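Local coordinates for O-methyltransferase family 2 (Planctopirus limnophila, PDB 5I2H), which probably transfers methyl groups from S-adenosyl-L-methionine to hydroxyl groups of its substrates, and binds the flavone apigenin, at residues D178-G183 / R296-D301; A213-Y218 / T242-R247; D227-L232 / L250-M255. All coordinates share one frame; numbering follows the deposited sequence. Where two conformers were deposited one is given.

Contact 1 (D178-G183 / R296-D301); sequences DVLPAG and RLLIHD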
loop_
_atom_site.group_PDB
_atom_site.type_symbol
_atom_site.label_atom_id
_atom_site.label_comp_id
_atom_site.label_asym_id
_atom_site.label_seq_id
_atom_site.Cartn_x
_atom_site.Cartn_y
_atom_site.Cartn_z
ATOM N N ASP A 178 12.568 19.761 20.184
ATOM C CA ASP A 178 11.629 20.205 21.199
ATOM C C ASP A 178 11.568 19.237 22.375
ATOM O O ASP A 178 11.376 19.667 23.527
ATOM C CB ASP A 178 10.246 20.391 20.566
ATOM C CG ASP A 178 9.226 20.926 21.549
ATOM O OD1 ASP A 178 9.417 22.048 22.060
ATOM O OD2 ASP A 178 8.238 20.206 21.815
ATOM N N VAL A 179 11.711 17.936 22.133
ATOM C CA VAL A 179 11.539 16.973 23.228
ATOM C C VAL A 179 12.849 16.490 23.836
ATOM O O VAL A 179 12.808 15.789 24.859
ATOM C CB VAL A 179 10.705 15.746 22.809
ATOM C CG1 VAL A 179 9.351 16.207 22.256
ATOM C CG2 VAL A 179 11.467 14.877 21.805
ATOM N N LEU A 180 13.998 16.839 23.263
ATOM C CA LEU A 180 15.261 16.445 23.881
ATOM C C LEU A 180 15.473 17.193 25.193
ATOM O O LEU A 180 15.547 18.429 25.179
ATOM C CB LEU A 180 16.423 16.727 22.941
ATOM C CG LEU A 180 17.791 16.402 23.528
ATOM C CD1 LEU A 180 17.945 14.904 23.752
ATOM C CD2 LEU A 180 18.854 16.918 22.582
ATOM N N PRO A 181 15.589 16.508 26.334
ATOM C CA PRO A 181 15.845 17.217 27.597
ATOM C C PRO A 181 17.245 17.816 27.618
ATOM O O PRO A 181 18.158 17.316 26.967
ATOM C CB PRO A 181 15.686 16.123 28.667
ATOM C CG PRO A 181 14.886 14.992 27.988
ATOM C CD PRO A 181 15.362 15.065 26.533
ATOM N N ALA A 182 17.415 18.897 28.393
ATOM C CA ALA A 182 18.724 19.552 28.482
ATOM C C ALA A 182 19.819 18.627 29.016
ATOM O O ALA A 182 20.996 18.813 28.691
ATOM C CB ALA A 182 18.636 20.796 29.376
ATOM N N GLY A 183 19.473 17.663 29.865
ATOM C CA GLY A 183 20.505 16.857 30.505
ATOM C C GLY A 183 21.351 17.667 31.490
ATOM O O GLY A 183 21.049 18.804 31.847
ATOM N N ARG A 296 24.918 10.766 27.434
ATOM C CA ARG A 296 23.711 10.098 26.957
ATOM C C ARG A 296 23.926 9.460 25.601
ATOM O O ARG A 296 24.583 10.031 24.729
ATOM C CB ARG A 296 22.526 11.074 26.873
ATOM C CG ARG A 296 22.232 11.688 28.259
ATOM C CD ARG A 296 21.068 12.672 28.202
ATOM N NE ARG A 296 21.326 13.834 27.326
ATOM C CZ ARG A 296 20.459 14.824 27.138
ATOM N NH1 ARG A 296 19.281 14.782 27.754
ATOM N NH2 ARG A 296 20.768 15.849 26.344
ATOM N N LEU A 297 23.325 8.290 25.420
ATOM C CA LEU A 297 23.137 7.720 24.107
ATOM C C LEU A 297 21.698 8.005 23.698
ATOM O O LEU A 297 20.749 7.618 24.399
ATOM C CB LEU A 297 23.450 6.219 24.097
ATOM C CG LEU A 297 23.258 5.539 22.745
ATOM C CD1 LEU A 297 24.324 6.047 21.777
ATOM C CD2 LEU A 297 23.324 4.023 22.931
ATOM N N LEU A 298 21.547 8.701 22.588
ATOM C CA LEU A 298 20.246 9.063 22.017
ATOM C C LEU A 298 20.014 8.177 20.807
ATOM O O LEU A 298 20.695 8.326 19.781
ATOM C CB LEU A 298 20.219 10.534 21.614
ATOM C CG LEU A 298 20.659 11.521 22.709
ATOM C CD1 LEU A 298 20.793 12.936 22.102
ATOM C CD2 LEU A 298 19.831 11.502 23.990
ATOM N N ILE A 299 19.059 7.258 20.909
ATOM C CA ILE A 299 18.684 6.430 19.761
ATOM C C ILE A 299 17.377 6.993 19.232
ATOM O O ILE A 299 16.400 7.104 19.985
ATOM C CB ILE A 299 18.539 4.946 20.155
ATOM C CG1 ILE A 299 19.911 4.365 20.526
ATOM C CG2 ILE A 299 17.907 4.147 19.026
ATOM C CD1 ILE A 299 19.807 2.994 21.203
ATOM N N HIS A 300 17.353 7.368 17.949
ATOM C CA HIS A 300 16.151 7.927 17.337
ATOM C C HIS A 300 15.752 7.006 16.198
ATOM O O HIS A 300 16.496 6.866 15.230
ATOM C CB HIS A 300 16.398 9.357 16.849
ATOM C CG HIS A 300 15.189 10.027 16.274
ATOM N ND1 HIS A 300 15.202 10.608 15.024
ATOM C CD2 HIS A 300 13.933 10.216 16.767
ATOM C CE1 HIS A 300 14.007 11.125 14.768
ATOM N NE2 HIS A 300 13.223 10.903 15.805
ATOM N N ASP A 301 14.613 6.328 16.331
ATOM C CA ASP A 301 14.289 5.319 15.336
ATOM C C ASP A 301 12.800 5.025 15.436
ATOM O O ASP A 301 12.078 5.634 16.242
ATOM C CB ASP A 301 15.165 4.058 15.534
ATOM C CG ASP A 301 15.543 3.420 14.213
ATOM O OD1 ASP A 301 14.613 2.963 13.514
ATOM O OD2 ASP A 301 16.742 3.440 13.853
#
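Arg296 and Pro181 meet where the first residue of a sheet strand reaches out to the loop that leaves helix 154-179. From the strand, CB of Arg296 points toward the loop, and CG lies anti to the carbonyl carbon. The chain then runs straight through CD before bending at chi3 (-62°), and this bend presents the end of the guanidinium to the loop. NE, the first polar atom along the way, makes a salt bridge with OD1 of Asp265 on the adjacent strand. CZ then sits 3.9 Å from CA of Gly183, which lies over one face of the group. Over the opposite face comes Leu180, whose CD1 is 3.9 Å from Arg296 NH2. The two terminal nitrogens converge on a single acceptor: NH1 binds Pro181 O at 2.9 Å and NH2 binds the same oxygen at 3.1 Å. That oxygen lies almost exactly in the guanidinium plane. Seen from the carbonyl, however, the donors differ, for NH1 stands well above its plane whereas NH2 is tilted from it by only 19°. Beyond the polar grip, Leu180 CD1 also reaches the branched end of Leu298, with Leu298 CD1 at 3.8 Å. The two leucines cross at about a right angle, and both touch Leu358 on strand 357-362.

One positively charged group thus serves two elements of the Rossmann-like methyltransferase core. Its inner nitrogen is held by a carboxylate of the sheet, its outer pair holds a loop carbonyl, and the two bonds to one oxygen, with carbon on both faces, limit rotation of the planar end. Neutralisation by Asp265 would be expected to ease the placing of this charge beside the leucine packing.

Contact 2 (A213-Y218 / T242-R247); sequences AVLQKY and TGVRDR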
loop_
_atom_site.group_PDB
_atom_site.type_symbol
_atom_site.label_atom_id
_atom_site.label_comp_id
_atom_site.label_asym_id
_atom_site.label_seq_id
_atom_site.Cartn_x
_atom_site.Cartn_y
_atom_site.Cartn_z
ATOM N N ALA A 213 19.127 21.501 14.428
ATOM C CA ALA A 213 17.975 21.948 15.209
ATOM C C ALA A 213 18.320 22.039 16.694
ATOM O O ALA A 213 17.984 23.029 17.363
ATOM C CB ALA A 213 16.781 21.025 14.973
ATOM N N VAL A 214 18.982 21.011 17.239
ATOM C CA VAL A 214 19.349 21.065 18.654
ATOM C C VAL A 214 20.226 22.283 18.928
ATOM O O VAL A 214 20.044 22.994 19.932
ATOM C CB VAL A 214 20.046 19.751 19.059
ATOM C CG1 VAL A 214 20.688 19.869 20.448
ATOM C CG2 VAL A 214 19.019 18.616 19.029
ATOM N N LEU A 215 21.165 22.573 18.029
ATOM C CA LEU A 215 22.045 23.719 18.271
ATOM C C LEU A 215 21.294 25.047 18.212
ATOM O O LEU A 215 21.695 25.996 18.903
ATOM C CB LEU A 215 23.197 23.751 17.259
ATOM C CG LEU A 215 24.211 22.605 17.359
ATOM C CD1 LEU A 215 25.344 22.799 16.311
ATOM C CD2 LEU A 215 24.773 22.440 18.781
ATOM N N GLN A 216 20.246 25.167 17.375
ATOM C CA GLN A 216 19.425 26.382 17.438
ATOM C C GLN A 216 18.658 26.469 18.749
ATOM O O GLN A 216 18.457 27.572 19.286
ATOM C CB GLN A 216 18.454 26.455 16.257
ATOM C CG GLN A 216 19.122 26.572 14.896
ATOM C CD GLN A 216 18.108 26.942 13.846
ATOM O OE1 GLN A 216 16.902 26.787 14.070
ATOM N NE2 GLN A 216 18.571 27.456 12.703
ATOM N N LYS A 217 18.230 25.338 19.286
ATOM C CA LYS A 217 17.504 25.364 20.546
ATOM C C LYS A 217 18.420 25.692 21.720
ATOM O O LYS A 217 17.986 26.325 22.691
ATOM C CB LYS A 217 16.833 24.021 20.785
ATOM C CG LYS A 217 16.112 23.985 22.132
ATOM C CD LYS A 217 15.061 22.959 22.171
ATOM C CE LYS A 217 14.031 23.349 23.248
ATOM N NZ LYS A 217 13.127 24.477 22.817
ATOM N N TYR A 218 19.678 25.255 21.650
ATOM C CA TYR A 218 20.625 25.330 22.758
ATOM C C TYR A 218 21.840 26.110 22.273
ATOM O O TYR A 218 22.838 25.522 21.822
ATOM C CB TYR A 218 21.013 23.935 23.238
ATOM C CG TYR A 218 19.908 23.169 23.931
ATOM C CD1 TYR A 218 19.517 23.493 25.229
ATOM C CD2 TYR A 218 19.263 22.117 23.296
ATOM C CE1 TYR A 218 18.526 22.790 25.876
ATOM C CE2 TYR A 218 18.264 21.400 23.939
ATOM C CZ TYR A 218 17.895 21.742 25.220
ATOM O OH TYR A 218 16.905 21.020 25.858
ATOM N N THR A 242 21.497 27.328 8.314
ATOM C CA THR A 242 20.849 27.387 9.618
ATOM C C THR A 242 21.636 28.242 10.604
ATOM O O THR A 242 21.199 28.392 11.751
ATOM C CB THR A 242 20.642 25.973 10.204
ATOM O OG1 THR A 242 21.904 25.292 10.263
ATOM C CG2 THR A 242 19.648 25.159 9.341
ATOM N N GLY A 243 22.773 28.812 10.186
ATOM C CA GLY A 243 23.514 29.737 11.025
ATOM C C GLY A 243 24.212 29.124 12.222
ATOM O O GLY A 243 24.521 29.846 13.171
ATOM N N VAL A 244 24.483 27.818 12.206
ATOM C CA VAL A 244 25.156 27.156 13.318
ATOM C C VAL A 244 26.557 26.697 12.927
ATOM O O VAL A 244 27.225 25.991 13.705
ATOM C CB VAL A 244 24.323 25.987 13.873
ATOM C CG1 VAL A 244 22.956 26.503 14.389
ATOM C CG2 VAL A 244 24.173 24.912 12.805
ATOM N N ARG A 245 27.035 27.124 11.759
ATOM C CA ARG A 245 28.323 26.666 11.234
ATOM C C ARG A 245 29.475 26.847 12.227
ATOM O O ARG A 245 30.368 25.987 12.320
ATOM C CB ARG A 245 28.594 27.432 9.941
ATOM C CG ARG A 245 29.987 27.438 9.403
ATOM C CD ARG A 245 30.234 26.182 8.688
ATOM N NE ARG A 245 30.725 25.183 9.607
ATOM C CZ ARG A 245 31.324 24.078 9.212
ATOM N NH1 ARG A 245 31.777 23.189 10.120
ATOM N NH2 ARG A 245 31.443 23.873 7.906
ATOM N N ASP A 246 29.484 27.960 12.961
ATOM C CA ASP A 246 30.595 28.226 13.859
ATOM C C ASP A 246 30.584 27.313 15.084
ATOM O O ASP A 246 31.609 27.222 15.782
ATOM C CB ASP A 246 30.585 29.706 14.269
ATOM C CG ASP A 246 30.950 30.661 13.110
ATOM O OD1 ASP A 246 31.708 30.281 12.195
ATOM O OD2 ASP A 246 30.483 31.820 13.125
ATOM N N ARG A 247 29.485 26.599 15.339
ATOM C CA ARG A 247 29.387 25.714 16.494
ATOM C C ARG A 247 29.275 24.259 16.063
ATOM O O ARG A 247 28.916 23.389 16.873
ATOM C CB ARG A 247 28.207 26.103 17.394
ATOM C CG ARG A 247 28.359 27.442 18.073
ATOM C CD ARG A 247 27.236 27.646 19.072
ATOM N NE ARG A 247 25.936 27.933 18.441
ATOM C CZ ARG A 247 24.798 27.276 18.674
ATOM N NH1 ARG A 247 24.745 26.235 19.530
ATOM N NH2 ARG A 247 23.687 27.683 18.058
#
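Arg247 turns the edge of its guanidinium to Leu215 O, which lies in the plane of the group and takes hydrogen bonds from NH2 (2.7 Å) and NH1 (3.1 Å). Both nitrogens reach this oxygen from the same face of the carbonyl plane. NH1 also makes a weak bond to Tyr218 O, which approaches obliquely, and an ordinary hydrogen bond to Trp221 O, so the arginine collects carbonyls of the last helical turn, of the residue after it and of the loop before strand 222-227. The Gln216 amide acts differently: NE2 donates one bond to Thr242 O at 2.9 Å, in the carbonyl plane and on a lone pair. NE2 also donates to Lys7 O, while OE1 accepts from Ala9 N, which fixes which way round the amide lies. On the Tyr218 ring, Lys217 CG lies over one face, and the ring stacks with Trp221.

Between the two polar grips sits Val244, its CG1 meeting Gln216 CG at 3.9 Å and Leu215 CB at 4.0 Å. The turn at Gly243, a Schellman motif, ends helix 229-241. Helix 209-217 is thereby joined to the connection entering strand 248-252: Leu215 touches Leu248, Val244 touches Met212, and Thr242 reaches Trp170 of helix 154-179.

Contact 3 (D227-L232 / L250-M255); sequences DRPEVL and LHAGDM. With EDO (1,2-ethanediol), chain F.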
loop_
_atom_site.group_PDB
_atom_site.type_symbol
_atom_site.label_atom_id
_atom_site.label_comp_id
_atom_site.label_asym_id
_atom_site.label_seq_id
_atom_site.Cartn_x
_atom_site.Cartn_y
_atom_site.Cartn_z
ATOM N N ASP A 227 30.663 11.354 9.631
ATOM C CA ASP A 227 30.079 10.611 8.511
ATOM C C ASP A 227 31.125 10.498 7.395
ATOM O O ASP A 227 32.276 10.907 7.568
ATOM C CB ASP A 227 28.782 11.274 8.022
ATOM C CG ASP A 227 27.786 10.255 7.475
ATOM O OD1 ASP A 227 28.222 9.317 6.773
ATOM O OD2 ASP A 227 26.582 10.375 7.742
ATOM N N ARG A 228 30.716 9.909 6.261
ATOM C CA ARG A 228 31.574 9.847 5.066
ATOM C C ARG A 228 31.728 11.233 4.437
ATOM O O ARG A 228 30.806 12.052 4.489
ATOM C CB ARG A 228 30.994 8.902 4.016
ATOM C CG ARG A 228 30.525 7.573 4.544
ATOM C CD ARG A 228 29.959 6.662 3.446
ATOM N NE ARG A 228 28.793 7.192 2.727
ATOM C CZ ARG A 228 27.581 7.388 3.257
ATOM N NH1 ARG A 228 27.347 7.155 4.558
ATOM N NH2 ARG A 228 26.596 7.840 2.481
ATOM N N PRO A 229 32.873 11.500 3.799
ATOM C CA PRO A 229 33.103 12.840 3.230
ATOM C C PRO A 229 32.034 13.307 2.259
ATOM O O PRO A 229 31.656 14.491 2.292
ATOM C CB PRO A 229 34.464 12.687 2.530
ATOM C CG PRO A 229 35.142 11.613 3.267
ATOM C CD PRO A 229 34.082 10.660 3.745
ATOM N N GLU A 230 31.543 12.420 1.387
ATOM C CA GLU A 230 30.534 12.808 0.403
ATOM C C GLU A 230 29.277 13.342 1.078
ATOM O O GLU A 230 28.576 14.194 0.518
ATOM C CB GLU A 230 30.172 11.610 -0.493
ATOM C CG GLU A 230 31.362 10.775 -0.995
ATOM C CD GLU A 230 31.872 9.735 0.026
ATOM O OE1 GLU A 230 32.215 10.112 1.155
ATOM O OE2 GLU A 230 31.946 8.533 -0.308
ATOM N N VAL A 231 28.973 12.849 2.275
ATOM C CA VAL A 231 27.778 13.279 2.989
ATOM C C VAL A 231 28.022 14.595 3.733
ATOM O O VAL A 231 27.139 15.459 3.806
ATOM C CB VAL A 231 27.346 12.156 3.945
ATOM C CG1 VAL A 231 26.251 12.636 4.816
ATOM C CG2 VAL A 231 26.927 10.920 3.146
ATOM N N LEU A 232 29.230 14.776 4.273
ATOM C CA LEU A 232 29.551 15.986 5.020
ATOM C C LEU A 232 29.452 17.248 4.168
ATOM O O LEU A 232 29.304 18.342 4.721
ATOM C CB LEU A 232 30.949 15.861 5.609
ATOM C CG LEU A 232 31.047 14.733 6.627
ATOM C CD1 LEU A 232 32.502 14.615 7.109
ATOM C CD2 LEU A 232 30.063 14.935 7.787
ATOM N N LEU A 250 32.638 19.057 11.275
ATOM C CA LEU A 250 32.352 17.951 10.364
ATOM C C LEU A 250 33.578 17.048 10.316
ATOM O O LEU A 250 34.659 17.490 9.914
ATOM C CB LEU A 250 32.012 18.468 8.962
ATOM C CG LEU A 250 30.965 19.582 8.936
ATOM C CD1 LEU A 250 30.797 20.164 7.499
ATOM C CD2 LEU A 250 29.625 19.116 9.516
ATOM N N HIS A 251 33.413 15.798 10.736
ATOM C CA HIS A 251 34.502 14.831 10.781
ATOM C C HIS A 251 34.207 13.640 9.887
ATOM O O HIS A 251 33.172 12.972 10.052
ATOM C CB HIS A 251 34.743 14.341 12.201
ATOM C CG HIS A 251 35.227 15.404 13.113
ATOM N ND1 HIS A 251 36.499 15.403 13.632
ATOM C CD2 HIS A 251 34.638 16.531 13.562
ATOM C CE1 HIS A 251 36.651 16.464 14.409
ATOM N NE2 HIS A 251 35.534 17.163 14.384
ATOM N N ALA A 252 35.132 13.366 8.965
ATOM C CA ALA A 252 35.061 12.177 8.132
ATOM C C ALA A 252 35.613 11.007 8.923
ATOM O O ALA A 252 36.658 11.113 9.579
ATOM C CB ALA A 252 35.851 12.369 6.829
ATOM N N GLY A 253 34.907 9.894 8.884
ATOM C CA GLY A 253 35.434 8.747 9.577
ATOM C C GLY A 253 34.566 7.543 9.331
ATOM O O GLY A 253 33.439 7.644 8.823
ATOM N N ASP A 254 35.132 6.411 9.689
ATOM C CA ASP A 254 34.491 5.112 9.603
ATOM C C ASP A 254 34.070 4.774 11.027
ATOM O O ASP A 254 34.930 4.603 11.907
ATOM C CB ASP A 254 35.477 4.087 9.035
ATOM C CG ASP A 254 34.913 2.661 8.978
ATOM O OD1 ASP A 254 33.979 2.309 9.722
ATOM O OD2 ASP A 254 35.450 1.856 8.183
HETATM N N MSE A 255 32.756 4.702 11.260
HETATM C CA MSE A 255 32.249 4.628 12.642
HETATM C C MSE A 255 32.651 3.330 13.366
HETATM O O MSE A 255 32.614 3.277 14.597
HETATM C CB MSE A 255 30.721 4.785 12.679
HETATM C CG MSE A 255 29.955 3.616 12.059
HETATM SE SE MSE A 255 28.087 4.171 11.956
HETATM C CE MSE A 255 27.356 2.611 11.145
HETATM C C1 EDO F . 30.259 4.753 8.766
HETATM O O1 EDO F . 31.326 3.829 8.617
HETATM C C2 EDO F . 30.801 6.107 9.168
HETATM O O2 EDO F . 29.664 6.930 9.004
#
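Leu232 and Leu250 both carry CG anti to the carbonyl carbon (chi1 -64° and -49°), and the torsions send Leu232 CD1 onto the strand backbone and Leu250 CD1 to the carbonyl of Leu232. Leu232 CD1 lies 3.4 Å from His251 C, while its CD2 is 4.2 Å from Leu250 CB. At the start of the helix, the ring of Pro229 sets CG 3.7 Å from Ala252 CB, adding a smaller apolar contact.

Parallel pairing supplies the backbone frame. Asp227 N donates to His251 O at 3.0 Å, and Gly253 N donates to Asp227 O at 3.1 Å; the same Asp227 oxygen receives a CA-H...O contact from Ala252. The Asp227 carboxylate takes Arg228 N on OD1 with the lone pair facing away from OD2, and Arg228 NH1 pairs with this OD1 by charge alone. OD2 accepts from Gly206 N, tying the end of the strand to the loop after strand 199-203. An acidic residue at the end of the second strand of this fold commonly binds the ribose of S-adenosylmethionine, a position Asp227 fits. Near the carboxylate lies a 1,2-ethanediol, probably from the crystallisation liquor, whose O1 accepts from N of selenomethionine Met255 at 3.1 Å and bonds weakly to Asp254 OD1.

The arrangement is a beta-alpha-beta unit, strand 222-227, helix 229-241 and strand 248-252, with 248-252 at the sheet's margin. Leu232 and Leu250 both pack on Ile225 of the inner strand, Leu250 also meets Ala235 and Ala236 of the helix, and Val231 touches Thr162 on helix 154-179.

Contact 1 closes the longest loop: the chain leaves helix 154-179 through 178-183, and strand 296-301, more than a hundred residues later, comes back to it. Both other contacts nest inside. Helix 209-217 supplies the first segment of contact 2, strand 222-227 and the start of helix 229-241 that of contact 3; then 242-247 closes contact 2 before 250-255 closes contact 3, so these two cross. A probable hydrogen bond from Tyr218 OH to Leu180 O joins contact 2 to contact 1, whereas Arg245 packs on Leu250 between contacts 2 and 3. Contacts 1 and 3 do not touch but reach the same sheet, contact 3 at its outermost strand 248-252.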